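Local coordinates for protein beta-agarase (Persicobacter, PDB 6AII) that is the catalytic domain of a GH16 beta-agarase that probably hydrolyses beta-1,4 linkages of agarose and produces neoagarobiose, at residues A[9-14]-A[19-24]; A[202-207]-A[236-241]. One frame throughout, in Å; residues are numbered along the deposited sequence. Where two conformers were deposited one is given.

Interaction 1: residues A[9-14]-A[19-24]; sequences IPVPAD and KQWKLQ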
ATOM      1  N   ILE A   9     -16.852 -13.816   1.217  1.00 26.10           N
ATOM      2  CA  ILE A   9     -16.685 -12.471   0.699  1.00 23.59           C
ATOM      3  C   ILE A   9     -16.267 -12.638  -0.764  1.00 27.03           C
ATOM      4  O   ILE A   9     -15.184 -13.143  -1.049  1.00 26.24           O
ATOM      5  CB  ILE A   9     -15.642 -11.667   1.489  1.00 26.61           C
ATOM      6  CG1 ILE A   9     -15.942 -11.644   2.996  1.00 29.73           C
ATOM      7  CG2 ILE A   9     -15.402 -10.253   0.902  1.00 28.34           C
ATOM      8  CD1 ILE A   9     -14.870 -10.968   3.786  1.00 32.11           C
ATOM      9  N   PRO A  10     -17.130 -12.262  -1.688  1.00 25.93           N
ATOM     10  CA  PRO A  10     -16.830 -12.521  -3.114  1.00 26.30           C
ATOM     11  C   PRO A  10     -15.584 -11.712  -3.531  1.00 23.46           C
ATOM     12  O   PRO A  10     -15.293 -10.626  -2.958  1.00 22.32           O
ATOM     13  CB  PRO A  10     -18.039 -12.016  -3.902  1.00 27.15           C
ATOM     14  CG  PRO A  10     -19.085 -11.721  -2.858  1.00 33.52           C
ATOM     15  CD  PRO A  10     -18.383 -11.499  -1.536  1.00 28.89           C
ATOM     16  N   VAL A  11     -14.911 -12.239  -4.532  1.00 22.80           N
ATOM     17  CA  VAL A  11     -13.871 -11.459  -5.188  1.00 21.91           C
ATOM     18  C   VAL A  11     -14.611 -10.455  -6.058  1.00 22.93           C
ATOM     19  O   VAL A  11     -15.397 -10.838  -6.898  1.00 22.64           O
ATOM     20  CB  VAL A  11     -12.917 -12.332  -6.017  1.00 21.33           C
ATOM     21  CG1 VAL A  11     -11.997 -11.500  -6.887  1.00 22.54           C
ATOM     22  CG2 VAL A  11     -12.137 -13.305  -5.105  1.00 26.01           C
ATOM     23  N   PRO A  12     -14.334  -9.156  -5.888  1.00 22.01           N
ATOM     24  CA  PRO A  12     -15.137  -8.215  -6.603  1.00 23.17           C
ATOM     25  C   PRO A  12     -14.825  -8.020  -8.084  1.00 23.28           C
ATOM     26  O   PRO A  12     -15.642  -7.381  -8.811  1.00 24.49           O
ATOM     27  CB  PRO A  12     -14.856  -6.919  -5.817  1.00 21.56           C
ATOM     28  CG  PRO A  12     -13.496  -7.087  -5.274  1.00 22.66           C
ATOM     29  CD  PRO A  12     -13.452  -8.547  -4.880  1.00 21.46           C
ATOM     30  N   ALA A  13     -13.662  -8.468  -8.567  1.00 21.32           N
ATOM     31  CA  ALA A  13     -13.311  -8.384  -9.967  1.00 20.04           C
ATOM     32  C   ALA A  13     -13.859  -9.635 -10.666  1.00 24.05           C
ATOM     33  O   ALA A  13     -14.003 -10.657 -10.017  1.00 23.84           O
ATOM     34  CB  ALA A  13     -11.832  -8.314 -10.123  1.00 20.75           C
ATOM     35  N   ASP A  14     -14.051  -9.472 -11.954  1.00 27.71           N
ATOM     36  CA  ASP A  14     -14.520 -10.615 -12.728  0.50 27.21           C
ATOM     37  C   ASP A  14     -13.337 -11.254 -13.468  1.00 23.89           C
ATOM     38  O   ASP A  14     -12.541 -10.629 -14.154  1.00 29.98           O
ATOM     39  CB  ASP A  14     -15.672 -10.249 -13.665  0.50 28.84           C
ATOM     40  CG  ASP A  14     -16.155 -11.482 -14.410  0.50 31.33           C
ATOM     41  OD1 ASP A  14     -17.093 -12.119 -13.892  0.50 35.64           O
ATOM     42  OD2 ASP A  14     -15.493 -11.849 -15.439  0.50 25.30           O
ATOM     43  N   LYS A  19     -14.420 -18.375 -16.520  1.00 23.97           N
ATOM     44  CA  LYS A  19     -13.316 -18.467 -15.580  1.00 25.32           C
ATOM     45  C   LYS A  19     -13.825 -18.372 -14.140  1.00 21.38           C
ATOM     46  O   LYS A  19     -14.959 -17.928 -13.862  1.00 21.85           O
ATOM     47  CB  LYS A  19     -12.320 -17.337 -15.841  1.00 25.92           C
ATOM     48  CG  LYS A  19     -11.752 -17.289 -17.255  1.00 31.44           C
ATOM     49  CD  LYS A  19     -10.541 -18.056 -17.489  1.00 33.53           C
ATOM     50  CE  LYS A  19      -9.963 -17.824 -18.874  1.00 34.53           C
ATOM     51  NZ  LYS A  19      -8.883 -16.819 -18.845  1.00 45.66           N
ATOM     52  N   GLN A  20     -12.981 -18.856 -13.235  1.00 20.03           N
ATOM     53  CA  GLN A  20     -13.231 -18.788 -11.807  1.00 21.04           C
ATOM     54  C   GLN A  20     -11.914 -18.373 -11.115  1.00 22.42           C
ATOM     55  O   GLN A  20     -10.826 -18.507 -11.679  1.00 23.23           O
ATOM     56  CB  GLN A  20     -13.729 -20.146 -11.311  1.00 23.06           C
ATOM     57  CG  GLN A  20     -12.721 -21.245 -11.514  1.00 26.50           C
ATOM     58  CD  GLN A  20     -13.313 -22.599 -11.218  1.00 34.08           C
ATOM     59  OE1 GLN A  20     -14.532 -22.755 -11.161  1.00 34.11           O
ATOM     60  NE2 GLN A  20     -12.441 -23.576 -11.047  1.00 34.09           N
ATOM     61  N   TRP A  21     -11.987 -17.886  -9.885  1.00 21.78           N
ATOM     62  CA  TRP A  21     -10.759 -17.492  -9.193  1.00 21.73           C
ATOM     63  C   TRP A  21     -10.170 -18.660  -8.423  1.00 21.98           C
ATOM     64  O   TRP A  21     -10.901 -19.373  -7.739  1.00 27.10           O
ATOM     65  CB  TRP A  21     -11.075 -16.366  -8.215  1.00 19.55           C
ATOM     66  CG  TRP A  21     -11.447 -15.090  -8.870  1.00 20.09           C
ATOM     67  CD1 TRP A  21     -12.668 -14.496  -8.891  1.00 20.84           C
ATOM     68  CD2 TRP A  21     -10.561 -14.210  -9.564  1.00 19.06           C
ATOM     69  NE1 TRP A  21     -12.594 -13.288  -9.514  1.00 22.48           N
ATOM     70  CE2 TRP A  21     -11.345 -13.099  -9.979  1.00 19.57           C
ATOM     71  CE3 TRP A  21      -9.205 -14.243  -9.900  1.00 19.13           C
ATOM     72  CZ2 TRP A  21     -10.797 -12.043 -10.688  1.00 18.83           C
ATOM     73  CZ3 TRP A  21      -8.674 -13.204 -10.623  1.00 21.76           C
ATOM     74  CH2 TRP A  21      -9.469 -12.111 -11.000  1.00 19.61           C
ATOM     75  N   LYS A  22      -8.858 -18.799  -8.467  1.00 21.50           N
ATOM     76  CA  LYS A  22      -8.152 -19.789  -7.700  1.00 21.38           C
ATOM     77  C   LYS A  22      -7.167 -19.129  -6.723  1.00 20.18           C
ATOM     78  O   LYS A  22      -6.363 -18.296  -7.117  1.00 21.24           O
ATOM     79  CB  LYS A  22      -7.370 -20.730  -8.629  1.00 22.64           C
ATOM     80  CG  LYS A  22      -6.510 -21.742  -7.891  1.00 26.39           C
ATOM     81  CD  LYS A  22      -5.582 -22.541  -8.732  1.00 31.50           C
ATOM     82  CE  LYS A  22      -4.787 -23.504  -7.878  1.00 35.60           C
ATOM     83  NZ  LYS A  22      -3.980 -24.412  -8.715  1.00 44.23           N
ATOM     84  N   LEU A  23      -7.317 -19.492  -5.443  1.00 21.57           N
ATOM     85  CA  LEU A  23      -6.442 -18.884  -4.409  1.00 20.71           C
ATOM     86  C   LEU A  23      -4.977 -19.189  -4.680  1.00 21.94           C
ATOM     87  O   LEU A  23      -4.610 -20.361  -4.957  1.00 21.91           O
ATOM     88  CB  LEU A  23      -6.853 -19.355  -3.012  1.00 22.77           C
ATOM     89  CG  LEU A  23      -6.204 -18.566  -1.871  1.00 22.73           C
ATOM     90  CD1 LEU A  23      -6.874 -17.214  -1.621  1.00 22.47           C
ATOM     91  CD2 LEU A  23      -6.250 -19.387  -0.598  1.00 26.38           C
ATOM     92  N   GLN A  24      -4.115 -18.165  -4.633  1.00 19.71           N
ATOM     93  CA  GLN A  24      -2.677 -18.376  -4.697  1.00 20.72           C
ATOM     94  C   GLN A  24      -2.174 -18.573  -3.274  1.00 23.72           C
ATOM     95  O   GLN A  24      -1.990 -17.612  -2.495  1.00 21.46           O
ATOM     96  CB  GLN A  24      -1.977 -17.234  -5.444  1.00 21.73           C
ATOM     97  CG  GLN A  24      -0.472 -17.468  -5.612  1.00 22.84           C
ATOM     98  CD  GLN A  24       0.237 -16.433  -6.448  1.00 21.84           C
ATOM     99  OE1 GLN A  24      -0.347 -15.886  -7.396  1.00 25.95           O
ATOM    100  NE2 GLN A  24       1.482 -16.162  -6.100  1.00 22.88           N
TER
HETATM  101  O   HOH W   1     -15.667 -12.984  -8.685  1.00 31.87           O
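Val11 lies over one face of the Trp21 indole, while the backbone of Ala13 meets the edge of the same ring. A chi1 of 170° swings Val11 CG1 away from the backbone N and over the pyrrole half of the indole. Val11 CG1 sits 3.6 Å from the centroid of the Trp21 five-membered ring, offset toward the rim, in a CH-pi contact. The CG2 branch stays farther off. At the ring edge Trp21 NE1 donates a hydrogen bond to Ala13 O at 3.0 Å, with an N-H...O angle of 149°. The carbonyl oxygen lies close to the indole plane, but the nitrogen stands above the carbonyl plane by 40°. Ala13 CB packs near the benzo side, 3.9 Å from Trp21 CZ2. A water adds a bridge: it donates to Val11 O at 2.8 Å and weakly accepts from Trp21 NE1 at 3.2 Å. Phe119 of strand 118-125 touches both Val11 and Trp21, and Tyr222 meets the indole edge-to-face. The contact thus ties the N-terminal loop to strand 19-23 of the antiparallel sheet, which pairs with strand 312-325. The indole N-H has two acceptors of unequal strength, Ala13 O and the water. The methyl over the face and the N-H bond at the edge together limit how the ring can turn.

Interaction 2: residues A[202-207]-A[236-241]; sequences TWYYEN and KWVRTL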
ATOM      1  N   THR A 202      -6.337  10.125  -9.055  1.00 19.49           N
ATOM      2  CA  THR A 202      -5.452   9.166  -8.389  1.00 19.08           C
ATOM      3  C   THR A 202      -5.528   9.307  -6.855  1.00 19.82           C
ATOM      4  O   THR A 202      -5.138   8.362  -6.137  1.00 21.80           O
ATOM      5  CB  THR A 202      -3.986   9.288  -8.833  1.00 20.15           C
ATOM      6  OG1 THR A 202      -3.542  10.612  -8.499  1.00 19.99           O
ATOM      7  CG2 THR A 202      -3.804   8.965 -10.305  1.00 20.36           C
ATOM      8  N   TRP A 203      -5.941  10.431  -6.286  1.00 17.20           N
ATOM      9  CA  TRP A 203      -6.043  10.526  -4.852  1.00 17.14           C
ATOM     10  C   TRP A 203      -7.541  10.395  -4.499  1.00 19.26           C
ATOM     11  O   TRP A 203      -8.351  11.329  -4.599  1.00 20.86           O
ATOM     12  CB  TRP A 203      -5.487  11.851  -4.357  1.00 19.88           C
ATOM     13  CG  TRP A 203      -3.984  11.918  -4.389  1.00 20.66           C
ATOM     14  CD1 TRP A 203      -3.162  12.316  -5.413  1.00 19.65           C
ATOM     15  CD2 TRP A 203      -3.118  11.466  -3.352  1.00 24.49           C
ATOM     16  NE1 TRP A 203      -1.852  12.178  -5.060  1.00 20.06           N
ATOM     17  CE2 TRP A 203      -1.790  11.664  -3.789  1.00 23.55           C
ATOM     18  CE3 TRP A 203      -3.340  10.884  -2.099  1.00 31.68           C
ATOM     19  CZ2 TRP A 203      -0.713  11.306  -3.014  1.00 26.20           C
ATOM     20  CZ3 TRP A 203      -2.259  10.517  -1.330  1.00 34.74           C
ATOM     21  CH2 TRP A 203      -0.956  10.765  -1.778  1.00 34.04           C
ATOM     22  N   TYR A 204      -7.900   9.154  -4.272  1.00 16.44           N
ATOM     23  CA  TYR A 204      -9.327   8.791  -4.004  1.00 17.94           C
ATOM     24  C   TYR A 204      -9.774   9.337  -2.659  1.00 17.55           C
ATOM     25  O   TYR A 204      -9.095   9.211  -1.625  1.00 17.79           O
ATOM     26  CB  TYR A 204      -9.464   7.264  -3.962  1.00 17.50           C
ATOM     27  CG  TYR A 204     -10.881   6.797  -3.717  1.00 17.30           C
ATOM     28  CD1 TYR A 204     -11.733   6.713  -4.771  1.00 19.87           C
ATOM     29  CD2 TYR A 204     -11.334   6.578  -2.434  1.00 19.43           C
ATOM     30  CE1 TYR A 204     -13.063   6.356  -4.591  1.00 19.90           C
ATOM     31  CE2 TYR A 204     -12.644   6.164  -2.231  1.00 20.39           C
ATOM     32  CZ  TYR A 204     -13.484   6.068  -3.320  1.00 22.19           C
ATOM     33  OH  TYR A 204     -14.815   5.784  -3.146  1.00 26.06           O
ATOM     34  N   TYR A 205     -10.993   9.915  -2.631  1.00 16.82           N
ATOM     35  CA  TYR A 205     -11.639  10.250  -1.343  1.00 17.40           C
ATOM     36  C   TYR A 205     -13.156  10.310  -1.594  1.00 17.60           C
ATOM     37  O   TYR A 205     -13.585  10.218  -2.722  1.00 18.00           O
ATOM     38  CB  TYR A 205     -11.107  11.514  -0.643  1.00 18.52           C
ATOM     39  CG  TYR A 205     -11.528  12.817  -1.277  1.00 20.56           C
ATOM     40  CD1 TYR A 205     -10.907  13.281  -2.426  1.00 23.59           C
ATOM     41  CD2 TYR A 205     -12.525  13.571  -0.679  1.00 25.74           C
ATOM     42  CE1 TYR A 205     -11.300  14.480  -3.021  1.00 26.03           C
ATOM     43  CE2 TYR A 205     -12.885  14.797  -1.235  1.00 27.56           C
ATOM     44  CZ  TYR A 205     -12.234  15.256  -2.357  1.00 24.78           C
ATOM     45  OH  TYR A 205     -12.584  16.442  -2.987  1.00 31.57           O
ATOM     46  N   GLU A 206     -13.903  10.328  -0.512  1.00 17.79           N
ATOM     47  CA  GLU A 206     -15.379  10.376  -0.531  1.00 18.54           C
ATOM     48  C   GLU A 206     -15.823  11.555   0.313  1.00 19.35           C
ATOM     49  O   GLU A 206     -15.380  11.722   1.475  1.00 20.12           O
ATOM     50  CB  GLU A 206     -15.932   9.087   0.043  1.00 20.58           C
ATOM     51  CG  GLU A 206     -15.640   7.908  -0.829  1.00 23.46           C
ATOM     52  CD  GLU A 206     -16.084   6.600  -0.197  1.00 28.07           C
ATOM     53  OE1 GLU A 206     -16.747   6.655   0.845  1.00 31.48           O
ATOM     54  OE2 GLU A 206     -15.740   5.548  -0.735  1.00 26.72           O
ATOM     55  N   ASN A 207     -16.691  12.403  -0.281  1.00 17.55           N
ATOM     56  CA  ASN A 207     -17.280  13.477   0.464  1.00 19.47           C
ATOM     57  C   ASN A 207     -17.897  12.962   1.768  1.00 18.58           C
ATOM     58  O   ASN A 207     -18.682  11.972   1.712  1.00 19.89           O
ATOM     59  CB  ASN A 207     -18.385  14.157  -0.370  1.00 21.52           C
ATOM     60  CG  ASN A 207     -19.127  15.281   0.343  1.00 28.76           C
ATOM     61  OD1 ASN A 207     -19.949  15.102   1.287  1.00 29.35           O
ATOM     62  ND2 ASN A 207     -18.762  16.480  -0.052  1.00 26.23           N
ATOM     63  N   LYS A 236     -16.097  -2.653  -3.677  1.00 20.10           N
ATOM     64  CA  LYS A 236     -16.707  -1.893  -4.722  1.00 21.38           C
ATOM     65  C   LYS A 236     -15.635  -1.370  -5.664  1.00 19.11           C
ATOM     66  O   LYS A 236     -14.612  -0.828  -5.274  1.00 19.61           O
ATOM     67  CB  LYS A 236     -17.559  -0.738  -4.165  1.00 26.07           C
ATOM     68  CG  LYS A 236     -18.750  -1.286  -3.378  1.00 33.32           C
ATOM     69  CD  LYS A 236     -19.636  -0.244  -2.726  1.00 46.25           C
ATOM     70  CE  LYS A 236     -18.945   0.514  -1.602  1.00 56.03           C
ATOM     71  NZ  LYS A 236     -18.808  -0.308  -0.369  1.00 58.52           N
ATOM     72  N   TRP A 237     -15.940  -1.496  -6.938  1.00 18.31           N
ATOM     73  CA  TRP A 237     -15.076  -0.899  -7.982  1.00 19.04           C
ATOM     74  C   TRP A 237     -14.932   0.612  -7.798  1.00 18.47           C
ATOM     75  O   TRP A 237     -15.952   1.290  -7.561  1.00 19.37           O
ATOM     76  CB  TRP A 237     -15.602  -1.216  -9.387  1.00 19.96           C
ATOM     77  CG  TRP A 237     -14.847  -0.510 -10.480  1.00 20.55           C
ATOM     78  CD1 TRP A 237     -13.679  -0.926 -11.048  1.00 19.56           C
ATOM     79  CD2 TRP A 237     -15.085   0.799 -11.043  1.00 18.96           C
ATOM     80  NE1 TRP A 237     -13.233  -0.037 -11.984  1.00 18.80           N
ATOM     81  CE2 TRP A 237     -14.085   1.032 -12.009  1.00 19.39           C
ATOM     82  CE3 TRP A 237     -16.080   1.770 -10.874  1.00 21.14           C
ATOM     83  CZ2 TRP A 237     -14.013   2.228 -12.738  1.00 20.07           C
ATOM     84  CZ3 TRP A 237     -16.020   2.929 -11.599  1.00 22.88           C
ATOM     85  CH2 TRP A 237     -15.008   3.141 -12.518  1.00 20.96           C
ATOM     86  N   VAL A 238     -13.721   1.164  -7.881  1.00 19.03           N
ATOM     87  CA  VAL A 238     -13.549   2.618  -7.854  1.00 18.65           C
ATOM     88  C   VAL A 238     -12.745   3.147  -9.042  1.00 18.69           C
ATOM     89  O   VAL A 238     -12.833   4.388  -9.279  1.00 17.86           O
ATOM     90  CB  VAL A 238     -12.954   3.114  -6.517  1.00 17.99           C
ATOM     91  CG1 VAL A 238     -13.888   2.795  -5.351  1.00 19.05           C
ATOM     92  CG2 VAL A 238     -11.547   2.563  -6.321  1.00 18.41           C
ATOM     93  N   ARG A 239     -11.923   2.345  -9.761  1.00 18.41           N
ATOM     94  CA  ARG A 239     -11.042   2.989 -10.731  1.00 18.98           C
ATOM     95  C   ARG A 239     -10.526   1.918 -11.678  1.00 19.86           C
ATOM     96  O   ARG A 239     -10.200   0.787 -11.224  1.00 18.78           O
ATOM     97  CB  ARG A 239      -9.821   3.590 -10.023  1.00 18.92           C
ATOM     98  CG  ARG A 239      -8.784   4.290 -10.903  1.00 18.68           C
ATOM     99  CD  ARG A 239      -7.825   5.081 -10.027  1.00 19.08           C
ATOM    100  NE  ARG A 239      -6.941   5.901 -10.854  1.00 18.29           N
ATOM    101  CZ  ARG A 239      -7.270   7.028 -11.484  1.00 20.18           C
ATOM    102  NH1 ARG A 239      -8.448   7.602 -11.270  1.00 18.70           N
ATOM    103  NH2 ARG A 239      -6.353   7.596 -12.267  1.00 19.76           N
ATOM    104  N   THR A 240     -10.441   2.261 -12.952  1.00 18.77           N
ATOM    105  CA  THR A 240      -9.803   1.377 -13.975  1.00 19.92           C
ATOM    106  C   THR A 240      -8.859   2.246 -14.811  1.00 20.36           C
ATOM    107  O   THR A 240      -9.223   3.373 -15.192  1.00 20.54           O
ATOM    108  CB  THR A 240     -10.836   0.782 -14.927  1.00 21.32           C
ATOM    109  OG1 THR A 240     -11.575  -0.188 -14.172  1.00 19.89           O
ATOM    110  CG2 THR A 240     -10.186   0.096 -16.117  1.00 22.29           C
ATOM    111  N   LEU A 241      -7.677   1.741 -15.092  1.00 20.71           N
ATOM    112  CA  LEU A 241      -6.796   2.284 -16.156  1.00 20.46           C
ATOM    113  C   LEU A 241      -6.679   1.162 -17.211  1.00 21.45           C
ATOM    114  O   LEU A 241      -6.382   0.051 -16.858  1.00 21.33           O
ATOM    115  CB  LEU A 241      -5.412   2.593 -15.604  1.00 21.42           C
ATOM    116  CG  LEU A 241      -5.214   3.975 -14.974  1.00 23.50           C
ATOM    117  CD1 LEU A 241      -6.074   4.132 -13.759  1.00 25.67           C
ATOM    118  CD2 LEU A 241      -3.762   4.284 -14.622  1.00 24.54           C
TER
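This is a buried side-chain contact between the two sheets of the beta-sandwich. Strand 203-204 pairs with strand 173-181 in the mixed sheet, and strand 236-242 belongs to the antiparallel sheet. No hydrogen bond joins the two segments. With chi1 at -179°, the Tyr204 ring points off the strand and reaches across to Val238. The two side chains cross at about a right angle, with Tyr204 CE1 3.7 Å from Val238 CG1. Val238 CG1 also lies 3.8 Å from Tyr204 OH. That hydroxyl, Tyr204 OH, donates to Glu206 OE2 at 2.6 Å, on the anti lone pair of the carboxylate and in the plane of the ring. Beside this pair, Thr202 meets Arg239. The chain of Arg239, extended from CG to NE, brings Arg239 NH2 to 3.5 Å from Thr202 CG2, and Thr202 N sits over one guanidinium face, offset toward the rim. Val238 and Arg239 both face Tyr231 in a classic beta bulge, and both turn toward segment 202-207. Leu175 of strand 173-181 also touches Tyr204, Val238 and Arg239. Val238 and the Tyr204 ring thus make an apolar contact, and Thr202 packs on the guanidinium. The polar link from Arg239 NH1 goes to Tyr200 O, just before segment 202-207, while the phenol bonds to Glu206 in its own segment.

Overall arrangement
Interactions 1 and 2 follow one another along the chain. Their centres are about 20 Å apart, and their nearest atoms come within about 5 Å without touching. Both reach the antiparallel sheet, where strand 19-23 pairs with strand 312-325, and strand 236-242 pairs with strand 228-233. Tyr232 of strand 228-233 touches Pro12 and Ala13, so that strand adjoins both contacts. Interaction 2 also spans to the mixed sheet, which includes strand 144-151, the probable site of the GH16 catalytic acids. The calcium ion is held by Asp5, Asp30, Asn32, Gly74 and Asp316; Asp5 precedes segment 9-14, and Asp30 and Asn32 follow segment 19-24.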